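Local coordinates for protein multisubunit Na+/H+ antiporter, E subunit (Anoxybacillus flavithermus, PDB 6Z16) that probably forms part of a multisubunit membrane antiporter that exchanges sodium ions for protons across the cell membrane, at residues Leu7-Leu11 against Gly34-Leu38; Val56-Leu60 against Thr152-Val156; Ala89-Thr95 against Ser126-Ala132. All blocks are in the same frame, centred on the assembly; numbering follows the deposited sequence.

Contact 1: residues Leu7-Leu11 against Gly34-Leu38; sequences LNVIL and GLFIL. With PTY (phosphatidylethanolamine), chain B.
L38 reaches across from helix 24-40 and sets one methyl between two leucines a turn apart on helix 3-18. Its CD1 lies 3.7 Å from L7 CD2, and L38 CD1 is also 3.7 Å from L11 CD1, so a single branch bridges both. Alongside, L11 CD1 approaches I37 CG2 more loosely, at 4.4 Å. Beside this apolar patch the carboxamide of N8 rests against the helix backbone, with N8 ND2 3.4 Å from G34 CA. A side chain on G34 would point at that amide, and glycine suits the spot because it lets the backbones approach closely: N8 CA and G34 CA are 5.3 Å apart. The axes of the two segments come within 9.4 Å and run in broadly opposed directions, at 131°. The next shell fixes the asparagine. CG anti to the backbone N (chi1 -153°) carries the amide toward helix 24-40, and its two ends find separate partners, OD1 bonding Y50 OH and ND2 the backbone carbonyl of Y31. On the lipid side both methyls of L7 meet the bound phosphatidylethanolamine, L7 CD2 at 3.7 Å from acyl carbon C12, while L21 of a neighbouring subunit packs on I37. The chemistry is consistent with a membrane setting: L7 and L11 face both the other helix and the lipid, and the buried amide has each end hydrogen-bonded.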
# COMPACT_ATOMS: atom_id res chain seq x y z
N LEU E 7 -9.40 1.21 9.42
CA LEU E 7 -10.30 0.09 9.23
C LEU E 7 -10.63 -0.08 7.75
O LEU E 7 -10.73 -1.21 7.25
CB LEU E 7 -11.55 0.31 10.07
CG LEU E 7 -12.35 -0.91 10.50
CD1 LEU E 7 -12.99 -0.60 11.83
CD2 LEU E 7 -13.41 -1.30 9.51
N ASN E 8 -10.77 1.03 7.03
CA ASN E 8 -10.96 0.98 5.59
C ASN E 8 -9.72 0.44 4.88
O ASN E 8 -9.84 -0.31 3.90
CB ASN E 8 -11.32 2.38 5.08
CG ASN E 8 -12.15 2.36 3.80
OD1 ASN E 8 -12.80 3.35 3.48
ND2 ASN E 8 -12.11 1.26 3.07
N VAL E 9 -8.53 0.79 5.38
CA VAL E 9 -7.30 0.26 4.78
C VAL E 9 -7.19 -1.25 5.00
O VAL E 9 -6.85 -2.00 4.07
CB VAL E 9 -6.08 1.01 5.34
CG1 VAL E 9 -4.78 0.35 4.90
CG2 VAL E 9 -6.08 2.44 4.86
N ILE E 10 -7.53 -1.73 6.20
CA ILE E 10 -7.39 -3.17 6.42
C ILE E 10 -8.52 -3.94 5.75
O ILE E 10 -8.33 -5.10 5.37
CB ILE E 10 -7.25 -3.50 7.92
CG1 ILE E 10 -8.47 -3.09 8.75
CG2 ILE E 10 -5.99 -2.84 8.49
CD1 ILE E 10 -9.44 -4.22 9.06
N LEU E 11 -9.70 -3.34 5.54
CA LEU E 11 -10.71 -4.00 4.72
C LEU E 11 -10.30 -4.06 3.25
O LEU E 11 -10.64 -5.02 2.56
CB LEU E 11 -12.07 -3.31 4.84
CG LEU E 11 -12.87 -3.50 6.13
CD1 LEU E 11 -14.15 -2.71 6.06
CD2 LEU E 11 -13.16 -4.96 6.35
N GLY E 34 -14.95 -0.93 0.96
CA GLY E 34 -14.89 -0.66 2.38
C GLY E 34 -15.45 0.70 2.76
O GLY E 34 -15.96 0.86 3.87
N LEU E 35 -15.38 1.67 1.85
CA LEU E 35 -16.02 2.96 2.08
C LEU E 35 -17.53 2.81 2.16
O LEU E 35 -18.17 3.39 3.05
CB LEU E 35 -15.62 3.94 0.97
CG LEU E 35 -16.18 5.36 1.00
CD1 LEU E 35 -15.73 6.10 2.24
CD2 LEU E 35 -15.75 6.10 -0.25
N PHE E 36 -18.10 1.99 1.27
CA PHE E 36 -19.54 1.72 1.33
C PHE E 36 -19.91 0.98 2.61
O PHE E 36 -20.93 1.29 3.25
CB PHE E 36 -19.96 0.91 0.10
CG PHE E 36 -19.90 1.67 -1.20
CD1 PHE E 36 -19.83 3.06 -1.21
CD2 PHE E 36 -19.90 0.99 -2.40
CE1 PHE E 36 -19.76 3.75 -2.41
CE2 PHE E 36 -19.84 1.67 -3.60
CZ PHE E 36 -19.77 3.05 -3.60
N ILE E 37 -19.08 0.02 3.02
CA ILE E 37 -19.36 -0.79 4.20
C ILE E 37 -19.29 0.05 5.48
O ILE E 37 -20.15 -0.06 6.35
CB ILE E 37 -18.40 -1.99 4.24
CG1 ILE E 37 -18.74 -2.94 3.11
CG2 ILE E 37 -18.48 -2.73 5.55
CD1 ILE E 37 -17.69 -3.93 2.85
N LEU E 38 -18.28 0.91 5.59
CA LEU E 38 -18.23 1.85 6.71
C LEU E 38 -19.33 2.89 6.65
O LEU E 38 -19.70 3.44 7.70
CB LEU E 38 -16.89 2.57 6.79
CG LEU E 38 -15.78 1.96 7.64
CD1 LEU E 38 -15.16 0.76 7.01
CD2 LEU E 38 -14.74 3.01 7.86
C1 PTY B . -15.35 -2.73 15.67
C2 PTY B . -14.40 3.13 17.64
C3 PTY B . -15.33 2.30 18.54
O4 PTY B . -13.92 -2.79 15.87
C5 PTY B . -16.82 -0.78 15.02
C6 PTY B . -15.62 -1.62 14.68
O7 PTY B . -15.60 -2.10 13.29
C8 PTY B . -16.42 -3.08 12.85
O10 PTY B . -17.45 -3.40 13.39
C11 PTY B . -15.88 -3.71 11.61
C12 PTY B . -14.40 -4.05 11.75
C13 PTY B . -14.08 -5.51 11.50
C14 PTY B . -14.32 -5.97 10.07
C15 PTY B . -13.86 -7.39 9.81
C16 PTY B . -12.37 -7.59 10.04
C17 PTY B . -11.91 -9.04 9.97
C18 PTY B . -12.12 -9.69 8.61
C19 PTY B . -11.60 -11.12 8.53
C20 PTY B . -10.11 -11.25 8.84
C30 PTY B . -13.39 -3.96 16.22
C31 PTY B . -11.90 -3.83 16.39
O30 PTY B . -14.02 -4.96 16.37
C32 PTY B . -11.13 -3.95 15.09
C33 PTY B . -11.21 -5.34 14.48
C34 PTY B . -10.14 -5.62 13.43
C35 PTY B . -10.11 -7.07 12.98
C36 PTY B . -8.94 -7.41 12.07
C37 PTY B . -7.58 -7.23 12.73
P1 PTY B . -16.68 0.34 17.34
O11 PTY B . -15.37 0.96 17.99
O12 PTY B . -17.66 1.27 17.50
O13 PTY B . -16.96 -0.92 17.88
O14 PTY B . -16.38 0.27 15.91
N1 PTY B . -14.88 4.51 17.59

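Contact 2: residues Val56-Leu60 against Thr152-Val156; sequences VIIKL and TIMEV
The carboxylate of E155 turns both its oxygens to one methyl of V56, which sits nearly equidistant from the pair: V56 CG1 lies 3.3 Å from E155 OE2 and 3.5 Å from E155 OE1. A bend in the glutamate side chain (chi2 91°) brings the carboxylate close to V56 on the neighbouring helix, although the side chain leaves its own backbone heading elsewhere. The other branch of V56 serves the apolar part of the interface, where V56 CG2 meets V156 CG2 at 3.7 Å. Here helix 51-79, whose first part is predicted to span the membrane, is joined to helix 141-156 from the far end of the sequence; the short segments run at 149°, close to antiparallel, with axes 10.3 Å apart, a spacing that leaves room for branched side chains between them. One turn on from V56, L60 reaches both ends of the opposing segment: L60 CD1 is 3.7 Å from T152 CG2 and 3.9 Å from V156 CG2. Threonine suits its place by having two unlike branches, since OG1 bonds the carbonyl of S148 within its own helix while CG2, anti to the backbone N, turns its methyl to the leucine. I153 touches L60 lightly and also packs on V105 and L106 of helix 100-111. K59 NZ remains 6.9 Å from E155 OE2, too far for a salt bridge, though the opposite charges may attract weakly.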
# COMPACT_ATOMS: atom_id res chain seq x y z
N VAL E 56 -13.09 18.95 5.31
CA VAL E 56 -12.85 20.21 5.99
C VAL E 56 -11.36 20.48 6.24
O VAL E 56 -10.98 21.64 6.36
CB VAL E 56 -13.65 20.33 7.30
CG1 VAL E 56 -15.13 20.17 7.01
CG2 VAL E 56 -13.18 19.34 8.31
N ILE E 57 -10.49 19.46 6.25
CA ILE E 57 -9.07 19.83 6.29
C ILE E 57 -8.59 20.26 4.91
O ILE E 57 -7.66 21.08 4.81
CB ILE E 57 -8.18 18.71 6.88
CG1 ILE E 57 -8.18 17.45 6.03
CG2 ILE E 57 -8.57 18.42 8.32
CD1 ILE E 57 -7.12 16.44 6.41
N ILE E 58 -9.22 19.77 3.84
CA ILE E 58 -8.98 20.36 2.51
C ILE E 58 -9.46 21.81 2.48
O ILE E 58 -8.81 22.69 1.89
CB ILE E 58 -9.66 19.49 1.43
CG1 ILE E 58 -8.92 18.16 1.30
CG2 ILE E 58 -9.72 20.19 0.08
CD1 ILE E 58 -9.63 17.15 0.43
N LYS E 59 -10.56 22.10 3.18
CA LYS E 59 -11.04 23.47 3.33
C LYS E 59 -10.04 24.34 4.09
O LYS E 59 -9.81 25.49 3.71
CB LYS E 59 -12.40 23.47 4.04
CG LYS E 59 -13.02 24.84 4.17
CD LYS E 59 -14.42 24.75 4.75
CE LYS E 59 -15.01 26.12 4.97
NZ LYS E 59 -15.22 26.83 3.68
N LEU E 60 -9.43 23.80 5.15
CA LEU E 60 -8.41 24.57 5.86
C LEU E 60 -7.16 24.80 5.03
O LEU E 60 -6.53 25.86 5.16
CB LEU E 60 -8.03 23.90 7.18
CG LEU E 60 -8.76 24.41 8.43
CD1 LEU E 60 -10.19 23.98 8.48
CD2 LEU E 60 -8.04 23.97 9.70
N THR E 152 -14.84 26.93 12.09
CA THR E 152 -14.41 25.84 11.22
C THR E 152 -13.46 24.89 11.94
O THR E 152 -13.53 23.67 11.73
CB THR E 152 -13.77 26.41 9.96
OG1 THR E 152 -14.64 27.40 9.40
CG2 THR E 152 -13.58 25.33 8.91
N ILE E 153 -12.62 25.42 12.83
CA ILE E 153 -11.71 24.59 13.62
C ILE E 153 -12.48 23.75 14.64
O ILE E 153 -12.13 22.59 14.89
CB ILE E 153 -10.63 25.48 14.26
CG1 ILE E 153 -9.67 26.00 13.18
CG2 ILE E 153 -9.84 24.77 15.34
CD1 ILE E 153 -8.72 27.06 13.65
N MET E 154 -13.56 24.30 15.20
CA MET E 154 -14.43 23.51 16.07
C MET E 154 -15.12 22.39 15.31
O MET E 154 -15.27 21.27 15.83
CB MET E 154 -15.48 24.40 16.74
CG MET E 154 -14.97 25.27 17.87
SD MET E 154 -14.43 24.33 19.31
CE MET E 154 -13.71 25.64 20.29
N GLU E 155 -15.56 22.65 14.08
CA GLU E 155 -16.25 21.59 13.36
C GLU E 155 -15.31 20.61 12.66
O GLU E 155 -15.78 19.61 12.12
CB GLU E 155 -17.27 22.16 12.36
CG GLU E 155 -16.71 22.98 11.22
CD GLU E 155 -16.41 22.16 9.98
OE1 GLU E 155 -16.98 21.06 9.84
OE2 GLU E 155 -15.61 22.62 9.15
N VAL E 156 -13.99 20.87 12.65
CA VAL E 156 -13.05 19.79 12.33
C VAL E 156 -13.10 18.72 13.41
O VAL E 156 -13.24 17.52 13.12
CB VAL E 156 -11.62 20.32 12.16
CG1 VAL E 156 -10.64 19.17 11.97
CG2 VAL E 156 -11.51 21.25 10.97

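Contact 3: residues Ala89-Thr95 against Ser126-Ala132; sequences AIFALPT and STLYIHA
F91 leans over I130, its hydrogen-bonded partner in an antiparallel pair of strands, and the two side chains run alongside one another in the same direction. From CB the ring is carried between the backbone N and the carbonyl carbon (chi1 64°), which folds it across the facing strand. CG and CD1 pass near the carbonyl oxygen of I130; CE1 then meets A132, whose CB lies in the ring plane at its edge, 3.6 Å from F91 CE1. CE2 and the tip, CZ, come closest to I130 CG2, with CD2 and CE1 a little farther off; this methyl sits over one face of the ring, 3.6 Å from its centroid, in a CH-pi contact. With an alanine here, I130 CG2 and A132 CB would probably lose their aromatic cover and a gap would open beside them. L93 continues this face, its CD2 3.7 Å from I130 CG2, and K146 of helix 141-156 touches F91, L93 and I130.

Between the backbones, the bond from F91 N to I130 O, 2.9 Å, is fairly straight (164° at the hydrogen). L93 O is gripped twice: L128 N comes in its carbonyl plane, whereas T127 OG1, 2.8 Å from L93 O, donates from well above that plane. P94 suits its non-hydrogen-bonded position, where no N-H is needed toward the partner strand. On the reverse face Y129 CE1 touches A92 CB at 3.6 Å, and H131 ND1 is hydrogen-bonded to H42 of a neighbouring subunit. Strand 127-132 is the middle strand of the three in this sheet, with 116-121 beyond it. The chemistry thus implies a two-sided sheet, one side an aromatic and aliphatic layer against the chain's own helix, the other, with I90, A92, Y129 and H131, meeting a neighbouring subunit.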
# COMPACT_ATOMS: atom_id res chain seq x y z
N ALA E 89 -2.09 48.25 16.95
CA ALA E 89 -2.93 47.82 18.06
C ALA E 89 -2.41 46.50 18.61
O ALA E 89 -1.83 45.70 17.88
CB ALA E 89 -4.39 47.67 17.63
N ILE E 90 -2.63 46.29 19.91
CA ILE E 90 -2.47 44.98 20.54
C ILE E 90 -3.72 44.73 21.36
O ILE E 90 -4.10 45.57 22.19
CB ILE E 90 -1.21 44.89 21.42
CG1 ILE E 90 0.06 44.95 20.57
CG2 ILE E 90 -1.21 43.62 22.24
CD1 ILE E 90 1.32 45.05 21.39
N PHE E 91 -4.38 43.60 21.13
CA PHE E 91 -5.66 43.35 21.77
C PHE E 91 -5.81 41.88 22.12
O PHE E 91 -5.13 41.01 21.56
CB PHE E 91 -6.83 43.84 20.89
CG PHE E 91 -6.97 43.11 19.58
CD1 PHE E 91 -6.22 43.49 18.48
CD2 PHE E 91 -7.89 42.10 19.44
CE1 PHE E 91 -6.37 42.84 17.28
CE2 PHE E 91 -8.04 41.45 18.23
CZ PHE E 91 -7.28 41.83 17.15
N ALA E 92 -6.70 41.62 23.07
CA ALA E 92 -6.99 40.27 23.53
C ALA E 92 -8.20 39.71 22.81
O ALA E 92 -9.06 40.45 22.31
CB ALA E 92 -7.25 40.26 25.03
N LEU E 93 -8.28 38.39 22.77
CA LEU E 93 -9.48 37.75 22.29
C LEU E 93 -9.71 36.50 23.13
O LEU E 93 -8.76 35.76 23.43
CB LEU E 93 -9.38 37.41 20.80
CG LEU E 93 -8.34 36.42 20.26
CD1 LEU E 93 -8.92 35.02 20.08
CD2 LEU E 93 -7.75 36.94 18.98
N PRO E 94 -10.95 36.26 23.56
CA PRO E 94 -11.24 35.03 24.30
C PRO E 94 -11.22 33.83 23.38
O PRO E 94 -11.37 33.93 22.16
CB PRO E 94 -12.64 35.28 24.86
CG PRO E 94 -13.25 36.24 23.91
CD PRO E 94 -12.13 37.13 23.44
N THR E 95 -11.03 32.66 23.99
CA THR E 95 -10.84 31.43 23.24
C THR E 95 -11.62 30.31 23.93
O THR E 95 -11.64 30.23 25.16
CB THR E 95 -9.34 31.07 23.16
OG1 THR E 95 -8.62 32.21 22.69
CG2 THR E 95 -9.10 29.93 22.18
N SER E 126 -7.08 30.16 27.45
CA SER E 126 -8.34 30.88 27.55
C SER E 126 -8.36 32.23 26.85
O SER E 126 -9.45 32.72 26.56
CB SER E 126 -8.72 31.08 29.02
OG SER E 126 -7.77 31.90 29.68
N THR E 127 -7.20 32.84 26.59
CA THR E 127 -7.19 34.07 25.82
C THR E 127 -5.90 34.16 25.01
O THR E 127 -4.88 33.54 25.33
CB THR E 127 -7.37 35.32 26.71
OG1 THR E 127 -7.53 36.48 25.88
CG2 THR E 127 -6.20 35.53 27.63
N LEU E 128 -5.98 34.93 23.93
CA LEU E 128 -4.90 35.05 22.96
C LEU E 128 -4.71 36.52 22.65
O LEU E 128 -5.67 37.19 22.25
CB LEU E 128 -5.23 34.24 21.70
CG LEU E 128 -4.22 33.98 20.57
CD1 LEU E 128 -4.52 32.64 19.94
CD2 LEU E 128 -4.31 35.05 19.51
N TYR E 129 -3.50 37.03 22.83
CA TYR E 129 -3.20 38.41 22.49
C TYR E 129 -2.66 38.45 21.07
O TYR E 129 -2.14 37.46 20.57
CB TYR E 129 -2.21 38.99 23.49
CG TYR E 129 -2.76 39.03 24.90
CD1 TYR E 129 -3.56 40.07 25.32
CD2 TYR E 129 -2.51 37.99 25.79
CE1 TYR E 129 -4.06 40.10 26.60
CE2 TYR E 129 -3.02 38.01 27.06
CZ TYR E 129 -3.80 39.06 27.47
OH TYR E 129 -4.31 39.09 28.74
N ILE E 130 -2.84 39.59 20.40
CA ILE E 130 -2.57 39.66 18.97
C ILE E 130 -2.36 41.12 18.58
O ILE E 130 -3.03 42.02 19.09
CB ILE E 130 -3.72 38.98 18.18
CG1 ILE E 130 -3.50 39.02 16.67
CG2 ILE E 130 -5.05 39.50 18.60
CD1 ILE E 130 -4.37 38.04 15.95
N HIS E 131 -1.39 41.33 17.69
CA HIS E 131 -0.97 42.65 17.24
C HIS E 131 -1.59 42.95 15.88
O HIS E 131 -1.20 42.37 14.86
CB HIS E 131 0.55 42.73 17.19
CG HIS E 131 1.08 44.05 16.72
ND1 HIS E 131 1.30 44.33 15.39
CD2 HIS E 131 1.44 45.16 17.40
CE1 HIS E 131 1.77 45.56 15.27
NE2 HIS E 131 1.86 46.08 16.48
N ALA E 132 -2.54 43.88 15.86
CA ALA E 132 -3.15 44.34 14.62
C ALA E 132 -2.32 45.45 13.99
O ALA E 132 -1.90 46.40 14.66
CB ALA E 132 -4.56 44.86 14.88

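Overall arrangement
The three contacts run along an elongated chain, with contact 2 near its middle, its centre about 23 Å from that of contact 1 and about 22 Å from that of contact 3. Contacts 1 and 3 lie on opposite sides of the chain's centre, with centres about 43 Å apart. None touches another, although the nearest atoms of contacts 2 and 3 are about 6 Å apart. Contact 3 is nested inside the loop that contact 2 closes, and helix 141-156 serves both. Contact 1 closes earlier in the chain and supplies L7 to a phosphatidylethanolamine pocket. At contact 2 the side chain of I57 lies about 6 Å from a separate bound phosphatidylethanolamine.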